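Local coordinates for sortase family protein (Streptococcus agalactiae, PDB 4D7W) that probably acts as a class C sortase, a cysteine transpeptidase that helps assemble the type 2B pilus on the surface of this Gram-positive bacterium, at residues K28-N31 and K32-T36; R48-Y51 and N52-L55. All blocks are in the same frame, centred on the assembly; numbering follows the deposited sequence.

Contact 1 (K28-N31 and K32-T36); sequences KEYN and KQFKT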
loop_
_atom_site.group_PDB
_atom_site.type_symbol
_atom_site.label_atom_id
_atom_site.label_comp_id
_atom_site.label_asym_id
_atom_site.label_seq_id
_atom_site.Cartn_x
_atom_site.Cartn_y
_atom_site.Cartn_z
ATOM N N LYS A 28 -10.173 -4.730 -9.368
ATOM C CA LYS A 28 -10.734 -3.523 -9.962
ATOM C C LYS A 28 -12.178 -3.334 -9.547
ATOM O O LYS A 28 -12.607 -2.233 -9.212
ATOM C CB LYS A 28 -10.621 -3.571 -11.480
ATOM C CG LYS A 28 -9.196 -3.531 -11.972
ATOM C CD LYS A 28 -9.184 -3.388 -13.483
ATOM C CE LYS A 28 -7.780 -3.264 -14.001
ATOM N NZ LYS A 28 -7.830 -3.169 -15.490
ATOM N N GLU A 29 -12.941 -4.412 -9.580
ATOM C CA GLU A 29 -14.324 -4.349 -9.156
ATOM C C GLU A 29 -14.384 -3.889 -7.701
ATOM O O GLU A 29 -15.172 -3.021 -7.342
ATOM C CB GLU A 29 -14.994 -5.707 -9.322
ATOM C CG GLU A 29 -16.481 -5.638 -9.292
ATOM C CD GLU A 29 -17.040 -4.909 -10.498
ATOM O OE1 GLU A 29 -16.291 -4.695 -11.482
ATOM O OE2 GLU A 29 -18.234 -4.554 -10.463
ATOM N N TYR A 30 -13.536 -4.481 -6.869
ATOM C CA TYR A 30 -13.453 -4.103 -5.464
ATOM C C TYR A 30 -13.210 -2.604 -5.297
ATOM O O TYR A 30 -13.935 -1.927 -4.576
ATOM C CB TYR A 30 -12.350 -4.894 -4.788
ATOM C CG TYR A 30 -12.206 -4.640 -3.300
ATOM C CD1 TYR A 30 -12.911 -5.408 -2.369
ATOM C CD2 TYR A 30 -11.337 -3.663 -2.824
ATOM C CE1 TYR A 30 -12.762 -5.202 -1.008
ATOM C CE2 TYR A 30 -11.178 -3.444 -1.463
ATOM C CZ TYR A 30 -11.895 -4.219 -0.558
ATOM O OH TYR A 30 -11.738 -3.997 0.790
ATOM N N ASN A 31 -12.196 -2.082 -5.980
ATOM C CA ASN A 31 -11.838 -0.672 -5.830
ATOM C C ASN A 31 -12.883 0.301 -6.390
ATOM O O ASN A 31 -12.799 1.514 -6.179
ATOM C CB ASN A 31 -10.489 -0.413 -6.499
ATOM C CG ASN A 31 -9.332 -0.504 -5.530
ATOM O OD1 ASN A 31 -9.493 -0.952 -4.397
ATOM N ND2 ASN A 31 -8.150 -0.098 -5.978
ATOM N N LYS A 32 -13.860 -0.223 -7.119
ATOM C CA LYS A 32 -14.933 0.627 -7.648
ATOM C C LYS A 32 -15.838 1.153 -6.546
ATOM O O LYS A 32 -16.463 2.193 -6.703
ATOM C CB LYS A 32 -15.790 -0.139 -8.667
ATOM C CG LYS A 32 -15.231 -0.130 -10.062
ATOM C CD LYS A 32 -16.199 -0.788 -11.030
ATOM C CE LYS A 32 -15.636 -0.807 -12.433
ATOM N NZ LYS A 32 -14.413 -1.648 -12.504
ATOM N N GLN A 33 -15.915 0.435 -5.431
ATOM C CA GLN A 33 -16.866 0.803 -4.388
ATOM C C GLN A 33 -16.538 2.122 -3.697
ATOM O O GLN A 33 -17.428 2.792 -3.182
ATOM C CB GLN A 33 -16.951 -0.297 -3.332
ATOM C CG GLN A 33 -15.799 -0.306 -2.351
ATOM C CD GLN A 33 -15.846 -1.522 -1.449
ATOM O OE1 GLN A 33 -16.591 -1.544 -0.468
ATOM N NE2 GLN A 33 -15.068 -2.556 -1.788
ATOM N N PHE A 34 -15.264 2.496 -3.673
ATOM C CA PHE A 34 -14.840 3.620 -2.826
ATOM C C PHE A 34 -15.405 4.970 -3.272
ATOM O O PHE A 34 -15.599 5.866 -2.444
ATOM C CB PHE A 34 -13.322 3.655 -2.751
ATOM C CG PHE A 34 -12.764 2.495 -1.993
ATOM C CD1 PHE A 34 -12.691 2.532 -0.609
ATOM C CD2 PHE A 34 -12.394 1.331 -2.653
ATOM C CE1 PHE A 34 -12.212 1.437 0.104
ATOM C CE2 PHE A 34 -11.928 0.230 -1.945
ATOM C CZ PHE A 34 -11.839 0.286 -0.569
ATOM N N LYS A 35 -15.711 5.100 -4.559
ATOM C CA LYS A 35 -16.284 6.339 -5.073
ATOM C C LYS A 35 -17.572 6.679 -4.324
ATOM O O LYS A 35 -17.817 7.842 -4.006
ATOM C CB LYS A 35 -16.553 6.241 -6.576
ATOM C CG LYS A 35 -16.849 7.588 -7.226
ATOM C CD LYS A 35 -17.088 7.464 -8.727
ATOM C CE LYS A 35 -17.431 8.821 -9.332
ATOM N NZ LYS A 35 -17.715 8.748 -10.794
ATOM N N THR A 36 -18.382 5.668 -4.015
ATOM C CA THR A 36 -19.607 5.911 -3.259
ATOM C C THR A 36 -19.420 5.724 -1.746
ATOM O O THR A 36 -20.003 6.460 -0.955
ATOM C CB THR A 36 -20.752 5.003 -3.734
ATOM O OG1 THR A 36 -20.320 3.642 -3.706
ATOM C CG2 THR A 36 -21.184 5.370 -5.153
HETATM O O HOH W 1 -13.746 4.074 -6.568
#
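Two N-H groups of Gln-33 grip the carbonyl oxygen of Tyr-30. The backbone Gln-33 N reaches Tyr-30 O at 3.2 Å with a nearly straight bond, and the side-chain Gln-33 NE2 comes to the same Tyr-30 O at 3.1 Å from the other face of the carbonyl plane. With chi1 at 78°, CG of Gln-33 sits between its own N and C, which folds the side chain back over the preceding turn. The amide nitrogen thereby also lies over the centre of the Tyr-30 ring, 3.5 Å above its plane, the amide plane turned steeply against the ring. Farther along the chain the Phe-34 ring approaches Tyr-30 obliquely, Phe-34 CE2 lying 3.8 Å from Tyr-30 CE2, while Asn-31 O lies at the Phe-34 edge. The amide of Asn-31 is bound to the backbone of Leu-98 and Gly-101. On the exposed side Lys-32 bends at its last torsion toward Glu-29, but Lys-32 NZ to Glu-29 OE1 is a long salt bridge of 3.7 Å. Successive i to i+3 bonds, Lys-32 N to Glu-29 O and Gln-33 N to Tyr-30 O, are those of tight 3-10-like turns, here joining helix 17-31 to the short helix 34-37.

Contact 2 (R48-Y51 and N52-L55); sequences RLDY and NSQL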
loop_
_atom_site.group_PDB
_atom_site.type_symbol
_atom_site.label_atom_id
_atom_site.label_comp_id
_atom_site.label_asym_id
_atom_site.label_seq_id
_atom_site.Cartn_x
_atom_site.Cartn_y
_atom_site.Cartn_z
ATOM N N ARG A 48 -14.373 -7.782 5.475
ATOM C CA ARG A 48 -13.004 -8.162 5.767
ATOM C C ARG A 48 -12.642 -9.471 5.054
ATOM O O ARG A 48 -11.536 -9.606 4.532
ATOM C CB ARG A 48 -12.785 -8.291 7.273
ATOM C CG ARG A 48 -11.384 -8.770 7.649
ATOM C CD ARG A 48 -11.113 -8.585 9.153
ATOM N NE ARG A 48 -11.269 -7.182 9.520
ATOM C CZ ARG A 48 -12.303 -6.696 10.199
ATOM N NH1 ARG A 48 -13.269 -7.514 10.612
ATOM N NH2 ARG A 48 -12.363 -5.396 10.480
ATOM N N LEU A 49 -13.578 -10.421 5.027
ATOM C CA LEU A 49 -13.405 -11.661 4.260
ATOM C C LEU A 49 -13.219 -11.398 2.766
ATOM O O LEU A 49 -12.388 -12.027 2.121
ATOM C CB LEU A 49 -14.607 -12.598 4.459
ATOM C CG LEU A 49 -14.672 -13.521 5.683
ATOM C CD1 LEU A 49 -14.224 -12.801 6.956
ATOM C CD2 LEU A 49 -16.079 -14.081 5.863
ATOM N N ASP A 50 -14.020 -10.495 2.207
ATOM C CA ASP A 50 -13.856 -10.133 0.805
ATOM C C ASP A 50 -12.458 -9.555 0.576
ATOM O O ASP A 50 -11.741 -9.934 -0.356
ATOM C CB ASP A 50 -14.913 -9.115 0.372
ATOM C CG ASP A 50 -14.847 -8.804 -1.132
ATOM O OD1 ASP A 50 -14.308 -9.640 -1.905
ATOM O OD2 ASP A 50 -15.345 -7.729 -1.544
ATOM N N TYR A 51 -12.084 -8.621 1.440
ATOM C CA TYR A 51 -10.768 -7.987 1.376
ATOM C C TYR A 51 -9.635 -9.018 1.377
ATOM O O TYR A 51 -8.750 -8.966 0.533
ATOM C CB TYR A 51 -10.620 -7.013 2.541
ATOM C CG TYR A 51 -9.212 -6.493 2.774
ATOM C CD1 TYR A 51 -8.569 -5.726 1.817
ATOM C CD2 TYR A 51 -8.543 -6.746 3.959
ATOM C CE1 TYR A 51 -7.287 -5.234 2.021
ATOM C CE2 TYR A 51 -7.241 -6.253 4.173
ATOM C CZ TYR A 51 -6.631 -5.502 3.203
ATOM O OH TYR A 51 -5.355 -5.012 3.393
ATOM N N ASN A 52 -9.673 -9.975 2.300
ATOM C CA ASN A 52 -8.599 -10.958 2.378
ATOM C C ASN A 52 -8.461 -11.826 1.128
ATOM O O ASN A 52 -7.387 -12.365 0.857
ATOM C CB ASN A 52 -8.782 -11.852 3.606
ATOM C CG ASN A 52 -8.465 -11.125 4.895
ATOM O OD1 ASN A 52 -7.707 -10.152 4.898
ATOM N ND2 ASN A 52 -9.034 -11.591 5.998
ATOM N N SER A 53 -9.540 -11.949 0.364
ATOM C CA SER A 53 -9.508 -12.724 -0.871
ATOM C C SER A 53 -8.980 -11.913 -2.046
ATOM O O SER A 53 -8.781 -12.464 -3.130
ATOM C CB SER A 53 -10.906 -13.235 -1.218
ATOM O OG SER A 53 -11.721 -12.164 -1.686
ATOM N N GLN A 54 -8.812 -10.599 -1.872
ATOM C CA GLN A 54 -8.392 -9.781 -3.008
ATOM C C GLN A 54 -6.878 -9.832 -3.137
ATOM O O GLN A 54 -6.180 -9.802 -2.136
ATOM C CB GLN A 54 -8.877 -8.324 -2.861
ATOM C CG GLN A 54 -10.396 -8.185 -2.827
ATOM C CD GLN A 54 -11.044 -8.495 -4.179
ATOM O OE1 GLN A 54 -10.377 -8.463 -5.209
ATOM N NE2 GLN A 54 -12.338 -8.794 -4.173
ATOM N N LEU A 55 -6.384 -9.915 -4.372
ATOM C CA LEU A 55 -4.947 -9.902 -4.672
ATOM C C LEU A 55 -4.195 -10.995 -3.906
ATOM O O LEU A 55 -3.055 -10.806 -3.494
ATOM C CB LEU A 55 -4.347 -8.520 -4.354
ATOM C CG LEU A 55 -4.953 -7.397 -5.199
ATOM C CD1 LEU A 55 -4.294 -6.059 -4.860
ATOM C CD2 LEU A 55 -4.779 -7.731 -6.656
#
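Ser-53 and Gln-54 fold back on Asp-50, and here the contact is tight. Ser-53 OG donates to Asp-50 O at 2.6 Å, tilted 18° from the carbonyl plane. Its chi1 of 73° turns the hydroxyl back toward the preceding turn, where Ser-53 N adds a weak bond to the same oxygen. Gln-54 CG lies 3.3 Å from Asp-50 O, and the bend at chi2 beyond it carries Gln-54 NE2 to Asp-50 OD1 at 3.1 Å. The donor keeps to its own amide plane but approaches from above the carboxylate, the two flat groups standing 77° apart; Arg-26 adds a long, weak ion pair to Asp-50 OD1 and a weak bond to Ser-53 OG, probably easing the negative charge there. The backbone Gln-54 N takes Tyr-51 O at 2.9 Å. This i to i+3 bond, with a serine hydroxyl donating to the carbonyl three residues back, marks the last turn of helix 45-52 as the chain leaves it.

The other side is looser. Asn-52 N makes the regular helical bond to Arg-48 O, but the exposed Asn-52 side chain merely runs alongside that of Arg-48, Asn-52 ND2 lying 4.0 Å from Arg-48 CG, and Asn-52 OD1 brushes Tyr-51 CD2 at 3.6 Å. The guanidinium of Arg-48 is engaged by Glu-94 instead, and Leu-49 is exposed and takes little part.

Tyr-51 is buried and joins helix 45-52 to the ends of strands 73-79 and 90-92, its hydroxyl bonded to His-92 ND1 and Gly-80 N and its ring edge-to-face with His-79, while Met-63 of strand 62-68 and Tyr-30 of helix 17-31 also touch it. From Gln-54 the chain continues toward strand 62-68.

Overall arrangement
From the N terminus, helix 17-31 runs into contact 1, where the chain turns and goes on into helix 34-37. A loop then leads to helix 45-52, and contact 2 closes its C-terminal turn before the chain enters strand 62-68. Each contact is local, so the two lie in series and neither nests with nor crosses the other, though their centres are about 13 Å apart. They meet through Tyr-30, whose ring touches Asp-50 and Gln-54 and whose hydroxyl approaches CB of Tyr-51. Helix 17-31 and helix 45-52 are thereby packed together, and the second rests in turn on the sortase sheet, while the loop at Leu-98 touches both contacts.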